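Local coordinates for SCO1 protein (PDB 2B7J) that is required for accumulation of cytochrome c oxidase subunits 1 and 2, and is thought to act in mitochondrial copper transport or in delivering copper to that enzyme, at residues G21-L26 against C121-V126; K37-K42 against Y149-E154; I46-S51 against L82-D87; C86-D91 against G112-V117. One frame throughout, in Å; residues are numbered along the deposited sequence.

The contacts lie in the thioredoxin-like SCO1/SenC domain of this fragment. Leaving the N terminus, the chain first meets residues 21-26, which contact 1 joins to the C-terminal end of helix 114-123, closing a loop of 94 residues. Contact 2 begins inside that loop, at the turn 37-42, and ends beyond it at 149-154, so the two cross. Contacts 3 and 4 both fall within the two loops. Contact 3 pairs the central strands 44-49 and 80-85; contact 4 starts where it ends, sharing Cys-86 and Asp-87, and brings the following loop to the start of helix 114-123. Contacts 1, 3 and 4 approach copper; contact 2 lies at the other end of the central strands.

Contact 1: residues G21-L26 against C121-V126; sequences GGPFHL and CKKYRV. With CU (copper (II) ion), chain E.
The Tyr-124 ring carries Gly-21 on one face: the CA of Gly-21 stands 3.9 Å from the ring centroid, 17° off the normal, in a CH-pi contact displaced toward the rim. At the edge of the tyrosine lies Phe-24, whose CD2 is 4.4 Å from Tyr-124 CE1. A water in the plane of the Phe-24 ring, at its edge, is 2.9 Å from Tyr-124 OH and accepts from Gly-22 N, linking the phenol to the glycine backbone.

Lys-123 reaches back from the last turn of the helix. Its chain, bent at chi2 (61°) and again at chi4, passes CG beside Gly-22 CA at 3.8 Å and brings NZ to Pro-23 O at 2.8 Å, in the carbonyl plane on a lone pair. Replacing this lysine with an alanine would probably leave Pro-23 O without this donor and open a gap beside the two glycines. The carbonyl O of Lys-123 takes a weak bond from Gly-21 N (2.7 Å, 129° at the hydrogen). Both glycines have backbone angles unfavourable to a side chain. Past Tyr-124, Arg-125 is the C-prime residue of a Schellman motif that ends the helix, and Cys-121 SG binds copper 2.4 Å away. The helix end near this metal ligand is thus joined to the N-terminal segment by polar bonds from backbone and lysine, with the Tyr-124 face against Gly-21.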
loop_
_atom_site.group_PDB
_atom_site.type_symbol
_atom_site.label_atom_id
_atom_site.label_comp_id
_atom_site.label_asym_id
_atom_site.label_seq_id
_atom_site.Cartn_x
_atom_site.Cartn_y
_atom_site.Cartn_z
ATOM N N GLY A 21 -4.069 0.575 10.878
ATOM C CA GLY A 21 -3.040 1.589 10.744
ATOM C C GLY A 21 -2.458 1.969 12.095
ATOM O O GLY A 21 -2.885 1.464 13.134
ATOM N N GLY A 22 -1.479 2.865 12.089
ATOM C CA GLY A 22 -0.860 3.281 13.332
ATOM C C GLY A 22 0.590 3.621 13.058
ATOM O O GLY A 22 1.059 3.414 11.947
ATOM N N PRO A 23 1.329 4.139 14.046
ATOM C CA PRO A 23 2.734 4.497 13.856
ATOM C C PRO A 23 3.622 3.306 13.568
ATOM O O PRO A 23 3.471 2.247 14.168
ATOM C CB PRO A 23 3.093 5.175 15.174
ATOM C CG PRO A 23 2.253 4.434 16.157
ATOM C CD PRO A 23 0.919 4.353 15.444
ATOM N N PHE A 24 4.553 3.483 12.642
ATOM C CA PHE A 24 5.476 2.422 12.281
ATOM C C PHE A 24 6.784 3.047 11.785
ATOM O O PHE A 24 6.802 4.199 11.349
ATOM C CB PHE A 24 4.835 1.512 11.221
ATOM C CG PHE A 24 4.548 2.198 9.916
ATOM C CD1 PHE A 24 5.565 2.408 8.985
ATOM C CD2 PHE A 24 3.265 2.634 9.617
ATOM C CE1 PHE A 24 5.306 3.040 7.778
ATOM C CE2 PHE A 24 2.993 3.271 8.402
ATOM C CZ PHE A 24 4.014 3.475 7.482
ATOM N N HIS A 25 7.878 2.297 11.864
ATOM C CA HIS A 25 9.176 2.811 11.443
ATOM C C HIS A 25 9.884 1.791 10.557
ATOM O O HIS A 25 10.383 0.778 11.044
ATOM C CB HIS A 25 10.022 3.122 12.683
ATOM C CG HIS A 25 11.218 3.980 12.411
ATOM N ND1 HIS A 25 11.422 5.189 13.042
ATOM C CD2 HIS A 25 12.292 3.793 11.606
ATOM C CE1 HIS A 25 12.569 5.708 12.638
ATOM N NE2 HIS A 25 13.116 4.881 11.767
ATOM N N LEU A 26 9.916 2.069 9.253
ATOM C CA LEU A 26 10.551 1.193 8.268
ATOM C C LEU A 26 11.529 1.998 7.413
ATOM O O LEU A 26 11.885 3.121 7.762
ATOM C CB LEU A 26 9.483 0.582 7.352
ATOM C CG LEU A 26 8.304 -0.168 7.990
ATOM C CD1 LEU A 26 7.283 -0.514 6.928
ATOM C CD2 LEU A 26 8.797 -1.426 8.687
ATOM N N CYS A 121 3.040 -4.941 10.238
ATOM C CA CYS A 121 2.085 -5.999 9.926
ATOM C C CYS A 121 1.020 -6.114 11.015
ATOM O O CYS A 121 -0.133 -6.441 10.741
ATOM C CB CYS A 121 2.809 -7.343 9.776
ATOM S SG CYS A 121 4.090 -7.370 8.497
ATOM N N LYS A 122 1.406 -5.846 12.256
ATOM C CA LYS A 122 0.459 -5.922 13.361
ATOM C C LYS A 122 -0.544 -4.766 13.318
ATOM O O LYS A 122 -1.755 -4.985 13.444
ATOM C CB LYS A 122 1.206 -5.915 14.700
ATOM C CG LYS A 122 0.308 -6.134 15.913
ATOM C CD LYS A 122 1.116 -6.180 17.206
ATOM C CE LYS A 122 0.222 -6.382 18.434
ATOM N NZ LYS A 122 -0.475 -7.704 18.440
ATOM N N LYS A 123 -0.034 -3.545 13.132
ATOM C CA LYS A 123 -0.874 -2.342 13.080
ATOM C C LYS A 123 -1.916 -2.373 11.984
ATOM O O LYS A 123 -2.878 -1.615 12.020
ATOM C CB LYS A 123 -0.013 -1.090 12.902
ATOM C CG LYS A 123 0.156 -0.271 14.161
ATOM C CD LYS A 123 0.834 -1.066 15.249
ATOM C CE LYS A 123 1.099 -0.183 16.451
ATOM N NZ LYS A 123 1.808 1.070 16.033
ATOM N N TYR A 124 -1.709 -3.238 11.002
ATOM C CA TYR A 124 -2.648 -3.369 9.905
ATOM C C TYR A 124 -3.392 -4.688 10.057
ATOM O O TYR A 124 -4.142 -5.112 9.174
ATOM C CB TYR A 124 -1.908 -3.285 8.552
ATOM C CG TYR A 124 -1.561 -1.856 8.162
ATOM C CD1 TYR A 124 -0.464 -1.198 8.728
ATOM C CD2 TYR A 124 -2.396 -1.129 7.306
ATOM C CE1 TYR A 124 -0.214 0.147 8.461
ATOM C CE2 TYR A 124 -2.157 0.216 7.031
ATOM C CZ TYR A 124 -1.068 0.853 7.613
ATOM O OH TYR A 124 -0.852 2.197 7.355
ATOM N N ARG A 125 -3.185 -5.322 11.207
ATOM C CA ARG A 125 -3.823 -6.588 11.526
ATOM C C ARG A 125 -3.615 -7.612 10.422
ATOM O O ARG A 125 -4.579 -8.150 9.856
ATOM C CB ARG A 125 -5.320 -6.383 11.776
ATOM C CG ARG A 125 -5.635 -5.480 12.958
ATOM C CD ARG A 125 -6.992 -5.817 13.521
ATOM N NE ARG A 125 -7.845 -4.647 13.696
ATOM C CZ ARG A 125 -7.790 -3.822 14.735
ATOM N NH1 ARG A 125 -8.619 -2.787 14.795
ATOM N NH2 ARG A 125 -6.916 -4.033 15.714
ATOM N N VAL A 126 -2.344 -7.869 10.125
ATOM C CA VAL A 126 -1.962 -8.827 9.106
ATOM C C VAL A 126 -1.258 -9.986 9.801
ATOM O O VAL A 126 -0.391 -10.636 9.223
ATOM C CB VAL A 126 -1.001 -8.190 8.078
ATOM C CG1 VAL A 126 -0.866 -9.094 6.864
ATOM C CG2 VAL A 126 -1.504 -6.815 7.670
HETATM CU CU CU E . 3.270 -9.176 7.227
HETATM O O HOH W 1 -0.091 4.002 9.429
#

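Contact 2: residues K37-K42 against Y149-E154; sequences KNLLGK and YLMDPE
Gly-41 and Pro-153 bring together two turns: a type II beta turn from Leu-39 to Lys-42, and the bend that follows strand 148-151, where Asp-152 forms an Asx turn. One conventional hydrogen bond crosses between them, from Gly-41 N to Pro-153 O at 2.8 Å. It is nearly straight at the hydrogen (167°), and the donor is tilted 18° from the carbonyl plane. Gly-41 has a positive phi that suits glycine at this place in the turn.

Weaker CH...O contacts flank that bond. Leu-40 CA approaches the same Pro-153 O at 3.4 Å, so one carbonyl receives both groups, while Pro-153 CA lies 3.4 Å from Lys-42 O in the reverse sense.

Van der Waals contacts fill in around the backbone. The proline ring lies against the Gly-41 to Lys-42 peptide, with CB 3.9 Å from Lys-42 N. Farther in, Leu-39 CD1 and Met-151 CG meet only loosely, at 4.5 Å, where Leu-39 also packs on Leu-82 and Met-151 on Ile-46 of the central sheet.

Within the second turn, Asp-152 OD1 accepts from Glu-154 N at 2.9 Å, from above the carboxylate plane, and also from Gln-156 N, which fixes the carboxylate from two backbone positions. On the outer side, Leu-40 CG stands anti to the carbonyl carbon (chi1 -60°), and the branch CD2 ends 3.5 Å from Glu-154 O.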
loop_
_atom_site.group_PDB
_atom_site.type_symbol
_atom_site.label_atom_id
_atom_site.label_comp_id
_atom_site.label_asym_id
_atom_site.label_seq_id
_atom_site.Cartn_x
_atom_site.Cartn_y
_atom_site.Cartn_z
ATOM N N LYS A 37 4.386 9.104 9.189
ATOM C CA LYS A 37 4.267 10.536 8.916
ATOM C C LYS A 37 4.396 10.789 7.411
ATOM O O LYS A 37 3.905 11.796 6.894
ATOM C CB LYS A 37 5.339 11.326 9.670
ATOM C CG LYS A 37 5.214 11.274 11.180
ATOM C CD LYS A 37 6.477 11.835 11.812
ATOM C CE LYS A 37 6.595 11.497 13.297
ATOM N NZ LYS A 37 7.963 11.801 13.841
ATOM N N ASN A 38 5.047 9.860 6.716
ATOM C CA ASN A 38 5.238 9.958 5.279
ATOM C C ASN A 38 3.915 9.754 4.532
ATOM O O ASN A 38 3.834 9.968 3.322
ATOM C CB ASN A 38 6.260 8.911 4.798
ATOM C CG ASN A 38 7.699 9.205 5.267
ATOM O OD1 ASN A 38 8.106 8.848 6.379
ATOM N ND2 ASN A 38 8.467 9.850 4.409
ATOM N N LEU A 39 2.878 9.342 5.256
ATOM C CA LEU A 39 1.559 9.102 4.662
ATOM C C LEU A 39 0.703 10.363 4.668
ATOM O O LEU A 39 -0.373 10.402 4.062
ATOM C CB LEU A 39 0.810 8.010 5.442
ATOM C CG LEU A 39 1.397 6.593 5.536
ATOM C CD1 LEU A 39 0.395 5.705 6.286
ATOM C CD2 LEU A 39 1.674 6.024 4.153
ATOM N N LEU A 40 1.188 11.386 5.359
ATOM C CA LEU A 40 0.467 12.654 5.489
ATOM C C LEU A 40 0.498 13.536 4.244
ATOM O O LEU A 40 1.554 13.768 3.658
ATOM C CB LEU A 40 1.027 13.447 6.679
ATOM C CG LEU A 40 0.951 12.799 8.071
ATOM C CD1 LEU A 40 1.681 13.668 9.081
ATOM C CD2 LEU A 40 -0.503 12.616 8.481
ATOM N N GLY A 41 -0.668 14.026 3.842
ATOM C CA GLY A 41 -0.729 14.901 2.690
ATOM C C GLY A 41 -1.157 14.256 1.391
ATOM O O GLY A 41 -1.323 14.939 0.385
ATOM N N LYS A 42 -1.325 12.940 1.392
ATOM C CA LYS A 42 -1.748 12.272 0.171
ATOM C C LYS A 42 -2.508 11.005 0.426
ATOM O O LYS A 42 -2.608 10.549 1.551
ATOM C CB LYS A 42 -0.555 11.941 -0.724
ATOM C CG LYS A 42 0.532 11.152 -0.048
ATOM C CD LYS A 42 1.589 12.096 0.447
ATOM C CE LYS A 42 2.814 11.363 0.931
ATOM N NZ LYS A 42 3.902 12.360 1.128
ATOM N N TYR A 149 -4.821 -1.420 1.352
ATOM C CA TYR A 149 -5.339 -0.484 2.336
ATOM C C TYR A 149 -5.167 0.942 1.858
ATOM O O TYR A 149 -4.050 1.397 1.609
ATOM C CB TYR A 149 -4.644 -0.678 3.683
ATOM C CG TYR A 149 -4.758 -2.094 4.195
ATOM C CD1 TYR A 149 -3.902 -3.090 3.732
ATOM C CD2 TYR A 149 -5.749 -2.449 5.113
ATOM C CE1 TYR A 149 -4.025 -4.403 4.162
ATOM C CE2 TYR A 149 -5.882 -3.765 5.553
ATOM C CZ TYR A 149 -5.013 -4.737 5.069
ATOM O OH TYR A 149 -5.129 -6.040 5.496
ATOM N N LEU A 150 -6.290 1.638 1.716
ATOM C CA LEU A 150 -6.294 3.029 1.275
ATOM C C LEU A 150 -6.283 3.957 2.496
ATOM O O LEU A 150 -7.140 3.846 3.372
ATOM C CB LEU A 150 -7.532 3.295 0.422
ATOM C CG LEU A 150 -7.596 4.664 -0.253
ATOM C CD1 LEU A 150 -6.481 4.776 -1.280
ATOM C CD2 LEU A 150 -8.958 4.838 -0.915
ATOM N N MET A 151 -5.302 4.858 2.545
ATOM C CA MET A 151 -5.150 5.796 3.656
ATOM C C MET A 151 -5.274 7.244 3.166
ATOM O O MET A 151 -4.649 7.601 2.172
ATOM C CB MET A 151 -3.777 5.595 4.296
ATOM C CG MET A 151 -3.401 4.141 4.493
ATOM S SD MET A 151 -4.552 3.232 5.529
ATOM C CE MET A 151 -3.892 3.597 7.191
ATOM N N ASP A 152 -6.051 8.076 3.867
ATOM C CA ASP A 152 -6.241 9.468 3.450
ATOM C C ASP A 152 -5.082 10.390 3.822
ATOM O O ASP A 152 -4.107 9.942 4.426
ATOM C CB ASP A 152 -7.565 10.033 3.989
ATOM C CG ASP A 152 -7.635 10.074 5.504
ATOM O OD1 ASP A 152 -6.586 10.123 6.180
ATOM O OD2 ASP A 152 -8.767 10.082 6.027
ATOM N N PRO A 153 -5.158 11.683 3.440
ATOM C CA PRO A 153 -4.110 12.674 3.734
ATOM C C PRO A 153 -3.816 12.875 5.210
ATOM O O PRO A 153 -2.860 13.552 5.570
ATOM C CB PRO A 153 -4.644 13.948 3.092
ATOM C CG PRO A 153 -5.377 13.431 1.925
ATOM C CD PRO A 153 -6.138 12.253 2.498
ATOM N N GLU A 154 -4.643 12.294 6.063
ATOM C CA GLU A 154 -4.444 12.419 7.498
ATOM C C GLU A 154 -3.820 11.137 8.035
ATOM O O GLU A 154 -3.520 11.020 9.218
ATOM C CB GLU A 154 -5.785 12.723 8.172
ATOM C CG GLU A 154 -6.430 13.974 7.574
ATOM C CD GLU A 154 -7.743 14.360 8.221
ATOM O OE1 GLU A 154 -8.678 13.529 8.225
ATOM O OE2 GLU A 154 -7.839 15.504 8.716
#

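Contact 3: residues I46-S51 against L82-D87; sequences IYFGFS and LFITCD. With CU (copper (II) ion), chain E.
Segments 46-49 and 82-85 of two neighbouring parallel strands approach to 4.8 Å between axes, 27° apart, with Tyr-47 N to Leu-82 O, Ile-84 N to Tyr-47 O and Gly-49 N to Ile-84 O as their hydrogen bonds, and a weak bond from Cys-86 N to Gly-49 O beyond. On one face Ile-46, Phe-48, Leu-82 and Ile-84 pack together: Ile-84 CG2 lies 3.6 Å from Phe-48 CE1, and Ile-84 CD1 is 3.7 Å from Ile-46 CG2. Tyr-47 and Phe-83 share the other face, rim to rim, with planes at 22°. With CG anti to the backbone N (chi1 -178°), Phe-83 sends its CZ to 3.5 Å from Gly-49 C, where a side chain on the glycine would be tight against the ring. Cutting Phe-83 back to an alanine is likely to open a gap beneath Gly-49 and take from the Tyr-47 ring the aromatic rim beside it, leaving the stack with Phe-148.

Cys-86 SG sits at the edge of the Phe-48 ring and binds a copper (2.2 Å) shared with Cys-121; a second is shared with His-144. This is the beta-alpha-beta unit of a thioredoxin-like fold; Cys-53 and, on crossover helix 56-75, Cys-57 are separate, probable copper ligands.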
loop_
_atom_site.group_PDB
_atom_site.type_symbol
_atom_site.label_atom_id
_atom_site.label_comp_id
_atom_site.label_asym_id
_atom_site.label_seq_id
_atom_site.Cartn_x
_atom_site.Cartn_y
_atom_site.Cartn_z
ATOM N N ILE A 46 -1.597 0.771 0.366
ATOM C CA ILE A 46 -0.600 -0.154 0.873
ATOM C C ILE A 46 -0.931 -1.617 0.580
ATOM O O ILE A 46 -2.098 -2.020 0.620
ATOM C CB ILE A 46 -0.445 0.036 2.399
ATOM C CG1 ILE A 46 -0.117 1.497 2.698
ATOM C CG2 ILE A 46 0.632 -0.877 2.941
ATOM C CD1 ILE A 46 -0.123 1.850 4.156
ATOM N N TYR A 47 0.105 -2.399 0.282
ATOM C CA TYR A 47 -0.038 -3.824 0.006
ATOM C C TYR A 47 1.058 -4.627 0.722
ATOM O O TYR A 47 2.238 -4.272 0.664
ATOM C CB TYR A 47 0.040 -4.089 -1.492
ATOM C CG TYR A 47 -0.151 -5.553 -1.838
ATOM C CD1 TYR A 47 -1.353 -6.212 -1.548
ATOM C CD2 TYR A 47 0.868 -6.287 -2.438
ATOM C CE1 TYR A 47 -1.528 -7.561 -1.850
ATOM C CE2 TYR A 47 0.707 -7.633 -2.740
ATOM C CZ TYR A 47 -0.495 -8.266 -2.448
ATOM O OH TYR A 47 -0.657 -9.594 -2.794
ATOM N N PHE A 48 0.661 -5.700 1.403
ATOM C CA PHE A 48 1.599 -6.563 2.120
ATOM C C PHE A 48 1.843 -7.830 1.309
ATOM O O PHE A 48 0.942 -8.326 0.632
ATOM C CB PHE A 48 1.043 -6.948 3.493
ATOM C CG PHE A 48 1.102 -5.848 4.513
ATOM C CD1 PHE A 48 2.200 -5.726 5.365
ATOM C CD2 PHE A 48 0.060 -4.931 4.628
ATOM C CE1 PHE A 48 2.259 -4.710 6.320
ATOM C CE2 PHE A 48 0.108 -3.906 5.584
ATOM C CZ PHE A 48 1.208 -3.796 6.431
ATOM N N GLY A 49 3.068 -8.345 1.379
ATOM C CA GLY A 49 3.426 -9.550 0.656
ATOM C C GLY A 49 4.921 -9.757 0.756
ATOM O O GLY A 49 5.575 -9.142 1.600
ATOM N N PHE A 50 5.470 -10.627 -0.086
ATOM C CA PHE A 50 6.909 -10.879 -0.077
ATOM C C PHE A 50 7.343 -11.330 -1.467
ATOM O O PHE A 50 6.525 -11.839 -2.245
ATOM C CB PHE A 50 7.301 -11.896 1.029
ATOM C CG PHE A 50 6.590 -13.219 0.947
ATOM C CD1 PHE A 50 7.294 -14.384 0.632
ATOM C CD2 PHE A 50 5.215 -13.307 1.181
ATOM C CE1 PHE A 50 6.638 -15.620 0.549
ATOM C CE2 PHE A 50 4.547 -14.542 1.101
ATOM C CZ PHE A 50 5.257 -15.697 0.784
ATOM N N SER A 51 8.621 -11.115 -1.788
ATOM C CA SER A 51 9.149 -11.448 -3.112
ATOM C C SER A 51 9.059 -12.913 -3.464
ATOM O O SER A 51 8.985 -13.252 -4.639
ATOM C CB SER A 51 10.602 -10.974 -3.267
ATOM O OG SER A 51 11.493 -11.783 -2.521
ATOM N N LEU A 82 2.547 1.722 -1.851
ATOM C CA LEU A 82 3.562 1.151 -0.968
ATOM C C LEU A 82 3.466 -0.372 -0.853
ATOM O O LEU A 82 2.385 -0.921 -0.644
ATOM C CB LEU A 82 3.421 1.755 0.436
ATOM C CG LEU A 82 3.569 3.271 0.610
ATOM C CD1 LEU A 82 3.047 3.693 1.980
ATOM C CD2 LEU A 82 5.040 3.663 0.447
ATOM N N PHE A 83 4.604 -1.043 -0.982
ATOM C CA PHE A 83 4.655 -2.490 -0.865
ATOM C C PHE A 83 5.548 -2.866 0.315
ATOM O O PHE A 83 6.782 -2.802 0.242
ATOM C CB PHE A 83 5.200 -3.137 -2.143
ATOM C CG PHE A 83 5.235 -4.644 -2.084
ATOM C CD1 PHE A 83 6.431 -5.335 -2.207
ATOM C CD2 PHE A 83 4.066 -5.373 -1.872
ATOM C CE1 PHE A 83 6.462 -6.737 -2.116
ATOM C CE2 PHE A 83 4.088 -6.769 -1.782
ATOM C CZ PHE A 83 5.287 -7.448 -1.904
ATOM N N ILE A 84 4.904 -3.264 1.403
ATOM C CA ILE A 84 5.593 -3.653 2.624
ATOM C C ILE A 84 5.803 -5.163 2.635
ATOM O O ILE A 84 4.885 -5.936 2.389
ATOM C CB ILE A 84 4.768 -3.198 3.845
ATOM C CG1 ILE A 84 4.566 -1.684 3.761
ATOM C CG2 ILE A 84 5.464 -3.594 5.144
ATOM C CD1 ILE A 84 3.770 -1.106 4.885
ATOM N N THR A 85 7.033 -5.584 2.888
ATOM C CA THR A 85 7.326 -7.003 2.906
ATOM C C THR A 85 6.939 -7.574 4.257
ATOM O O THR A 85 6.803 -6.834 5.232
ATOM C CB THR A 85 8.815 -7.276 2.666
ATOM O OG1 THR A 85 9.047 -8.693 2.698
ATOM C CG2 THR A 85 9.660 -6.590 3.743
ATOM N N CYS A 86 6.751 -8.890 4.300
ATOM C CA CYS A 86 6.387 -9.589 5.527
ATOM C C CYS A 86 7.507 -10.547 5.864
ATOM O O CYS A 86 7.531 -11.140 6.935
ATOM C CB CYS A 86 5.091 -10.376 5.336
ATOM S SG CYS A 86 3.654 -9.339 5.021
ATOM N N ASP A 87 8.437 -10.686 4.928
ATOM C CA ASP A 87 9.579 -11.566 5.093
ATOM C C ASP A 87 10.853 -10.727 5.135
ATOM O O ASP A 87 11.616 -10.682 4.173
ATOM C CB ASP A 87 9.628 -12.573 3.939
ATOM C CG ASP A 87 10.856 -13.455 3.986
ATOM O OD1 ASP A 87 11.462 -13.565 5.080
ATOM O OD2 ASP A 87 11.203 -14.047 2.935
HETATM CU CU CU E . 3.270 -9.176 7.227
#

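Contact 4: residues C86-D91 against G112-V117; sequences CDPARD and GTFDEV. With CU (copper (II) ion), chain E.
Pro-88 and the side chains of Phe-114 and Val-117 make the close part of this contact. The side chains of Pro-88 and Phe-114 cross at about a right angle, and Pro-88 CG stands 4.0 Å from the ring centroid, 15° off the normal, a CH-pi contact over the face that is shifted toward the rim. On the inner side the proline rests on Val-117: with CG1 anti to the backbone N (chi1 166°), the valine sets its two methyls side by side along one edge of the proline ring, CG2 3.7 Å from Pro-88 CB and CG1 4.0 Å from Pro-88 CD. Val-117 CG1 also lies 4.2 Å from Cys-86 CA, and Pro-88 CB 3.7 Å from the carbonyl O of Gly-112.

Toward solvent the contact thins. Ala-89 CB touches Phe-114 CZ at 3.6 Å, and both residues are exposed. No hydrogen bond joins the segments; several polar side chains bond within their own segment. Arg-90 NE makes a salt bridge to the syn lone pair of Asp-87 OD2 (2.8 Å), the carboxylate meeting the edge of the guanidinium. At the helix start, Thr-113 and Glu-116 form a capping box, in which Thr-113 N donates to Glu-116 OE1 at 3.1 Å while the return bond to Thr-113 OG1 is weak.

The loop leaves strand 80-85 at copper-binding Cys-86 and leads to helix 93-99; Asp-91, hydrogen-bonded to Thr-85 and Thr-111, ties its far end to strands 80-85 and 108-111, and to Ser-51 in the loop after strand 44-49. Pro-88 covers the first turn of helix 114-123, whose Glu-116 touches strand 25-28.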
loop_
_atom_site.group_PDB
_atom_site.type_symbol
_atom_site.label_atom_id
_atom_site.label_comp_id
_atom_site.label_asym_id
_atom_site.label_seq_id
_atom_site.Cartn_x
_atom_site.Cartn_y
_atom_site.Cartn_z
ATOM N N CYS A 86 6.751 -8.890 4.300
ATOM C CA CYS A 86 6.387 -9.589 5.527
ATOM C C CYS A 86 7.507 -10.547 5.864
ATOM O O CYS A 86 7.531 -11.140 6.935
ATOM C CB CYS A 86 5.091 -10.376 5.336
ATOM S SG CYS A 86 3.654 -9.339 5.021
ATOM N N ASP A 87 8.437 -10.686 4.928
ATOM C CA ASP A 87 9.579 -11.566 5.093
ATOM C C ASP A 87 10.853 -10.727 5.135
ATOM O O ASP A 87 11.616 -10.682 4.173
ATOM C CB ASP A 87 9.628 -12.573 3.939
ATOM C CG ASP A 87 10.856 -13.455 3.986
ATOM O OD1 ASP A 87 11.462 -13.565 5.080
ATOM O OD2 ASP A 87 11.203 -14.047 2.935
ATOM N N PRO A 88 11.088 -10.045 6.263
ATOM C CA PRO A 88 12.253 -9.189 6.485
ATOM C C PRO A 88 13.566 -9.957 6.463
ATOM O O PRO A 88 14.637 -9.360 6.375
ATOM C CB PRO A 88 11.971 -8.594 7.855
ATOM C CG PRO A 88 11.289 -9.724 8.551
ATOM C CD PRO A 88 10.293 -10.148 7.499
ATOM N N ALA A 89 13.483 -11.279 6.549
ATOM C CA ALA A 89 14.682 -12.097 6.543
ATOM C C ALA A 89 15.357 -12.109 5.175
ATOM O O ALA A 89 16.587 -12.010 5.087
ATOM C CB ALA A 89 14.350 -13.521 6.980
ATOM N N ARG A 90 14.552 -12.212 4.113
ATOM C CA ARG A 90 15.070 -12.270 2.747
ATOM C C ARG A 90 14.848 -11.016 1.912
ATOM O O ARG A 90 15.653 -10.698 1.029
ATOM C CB ARG A 90 14.460 -13.468 2.009
ATOM C CG ARG A 90 14.961 -14.834 2.490
ATOM C CD ARG A 90 14.331 -15.978 1.715
ATOM N NE ARG A 90 12.900 -16.094 1.975
ATOM C CZ ARG A 90 12.119 -17.045 1.464
ATOM N NH1 ARG A 90 10.822 -17.074 1.758
ATOM N NH2 ARG A 90 12.632 -17.970 0.657
ATOM N N ASP A 91 13.757 -10.304 2.175
ATOM C CA ASP A 91 13.461 -9.107 1.402
ATOM C C ASP A 91 14.152 -7.855 1.911
ATOM O O ASP A 91 13.560 -7.030 2.614
ATOM C CB ASP A 91 11.947 -8.868 1.308
ATOM C CG ASP A 91 11.239 -9.915 0.455
ATOM O OD1 ASP A 91 11.881 -10.513 -0.436
ATOM O OD2 ASP A 91 10.029 -10.131 0.667
ATOM N N GLY A 112 12.596 -3.534 6.665
ATOM C CA GLY A 112 13.304 -3.172 7.879
ATOM C C GLY A 112 13.696 -4.387 8.693
ATOM O O GLY A 112 13.859 -5.472 8.147
ATOM N N THR A 113 13.859 -4.218 9.999
ATOM C CA THR A 113 14.215 -5.341 10.863
ATOM C C THR A 113 12.965 -6.146 11.232
ATOM O O THR A 113 11.833 -5.711 10.973
ATOM C CB THR A 113 14.895 -4.870 12.180
ATOM O OG1 THR A 113 13.987 -4.043 12.926
ATOM C CG2 THR A 113 16.161 -4.087 11.880
ATOM N N PHE A 114 13.181 -7.313 11.841
ATOM C CA PHE A 114 12.091 -8.178 12.257
ATOM C C PHE A 114 11.127 -7.414 13.137
ATOM O O PHE A 114 9.921 -7.456 12.915
ATOM C CB PHE A 114 12.617 -9.404 13.006
ATOM C CG PHE A 114 13.181 -10.457 12.109
ATOM C CD1 PHE A 114 12.732 -11.771 12.188
ATOM C CD2 PHE A 114 14.136 -10.136 11.151
ATOM C CE1 PHE A 114 13.225 -12.758 11.316
ATOM C CE2 PHE A 114 14.633 -11.115 10.276
ATOM C CZ PHE A 114 14.174 -12.425 10.358
ATOM N N ASP A 115 11.657 -6.703 14.126
ATOM C CA ASP A 115 10.809 -5.931 15.024
ATOM C C ASP A 115 10.005 -4.824 14.321
ATOM O O ASP A 115 8.812 -4.652 14.585
ATOM C CB ASP A 115 11.645 -5.331 16.161
ATOM C CG ASP A 115 12.131 -6.383 17.150
ATOM O OD1 ASP A 115 12.978 -7.221 16.776
ATOM O OD2 ASP A 115 11.658 -6.377 18.306
ATOM N N GLU A 116 10.649 -4.079 13.427
ATOM C CA GLU A 116 9.968 -2.997 12.727
ATOM C C GLU A 116 8.899 -3.551 11.793
ATOM O O GLU A 116 7.762 -3.071 11.779
ATOM C CB GLU A 116 10.979 -2.149 11.949
ATOM C CG GLU A 116 12.050 -1.513 12.834
ATOM C CD GLU A 116 13.129 -0.802 12.036
ATOM O OE1 GLU A 116 13.395 -1.247 10.906
ATOM O OE2 GLU A 116 13.722 0.183 12.537
ATOM N N VAL A 117 9.261 -4.565 11.016
ATOM C CA VAL A 117 8.309 -5.184 10.113
ATOM C C VAL A 117 7.176 -5.834 10.902
ATOM O O VAL A 117 6.010 -5.764 10.497
ATOM C CB VAL A 117 8.992 -6.244 9.239
ATOM C CG1 VAL A 117 7.947 -7.125 8.557
ATOM C CG2 VAL A 117 9.879 -5.543 8.205
HETATM CU CU CU E . 3.270 -9.176 7.227
#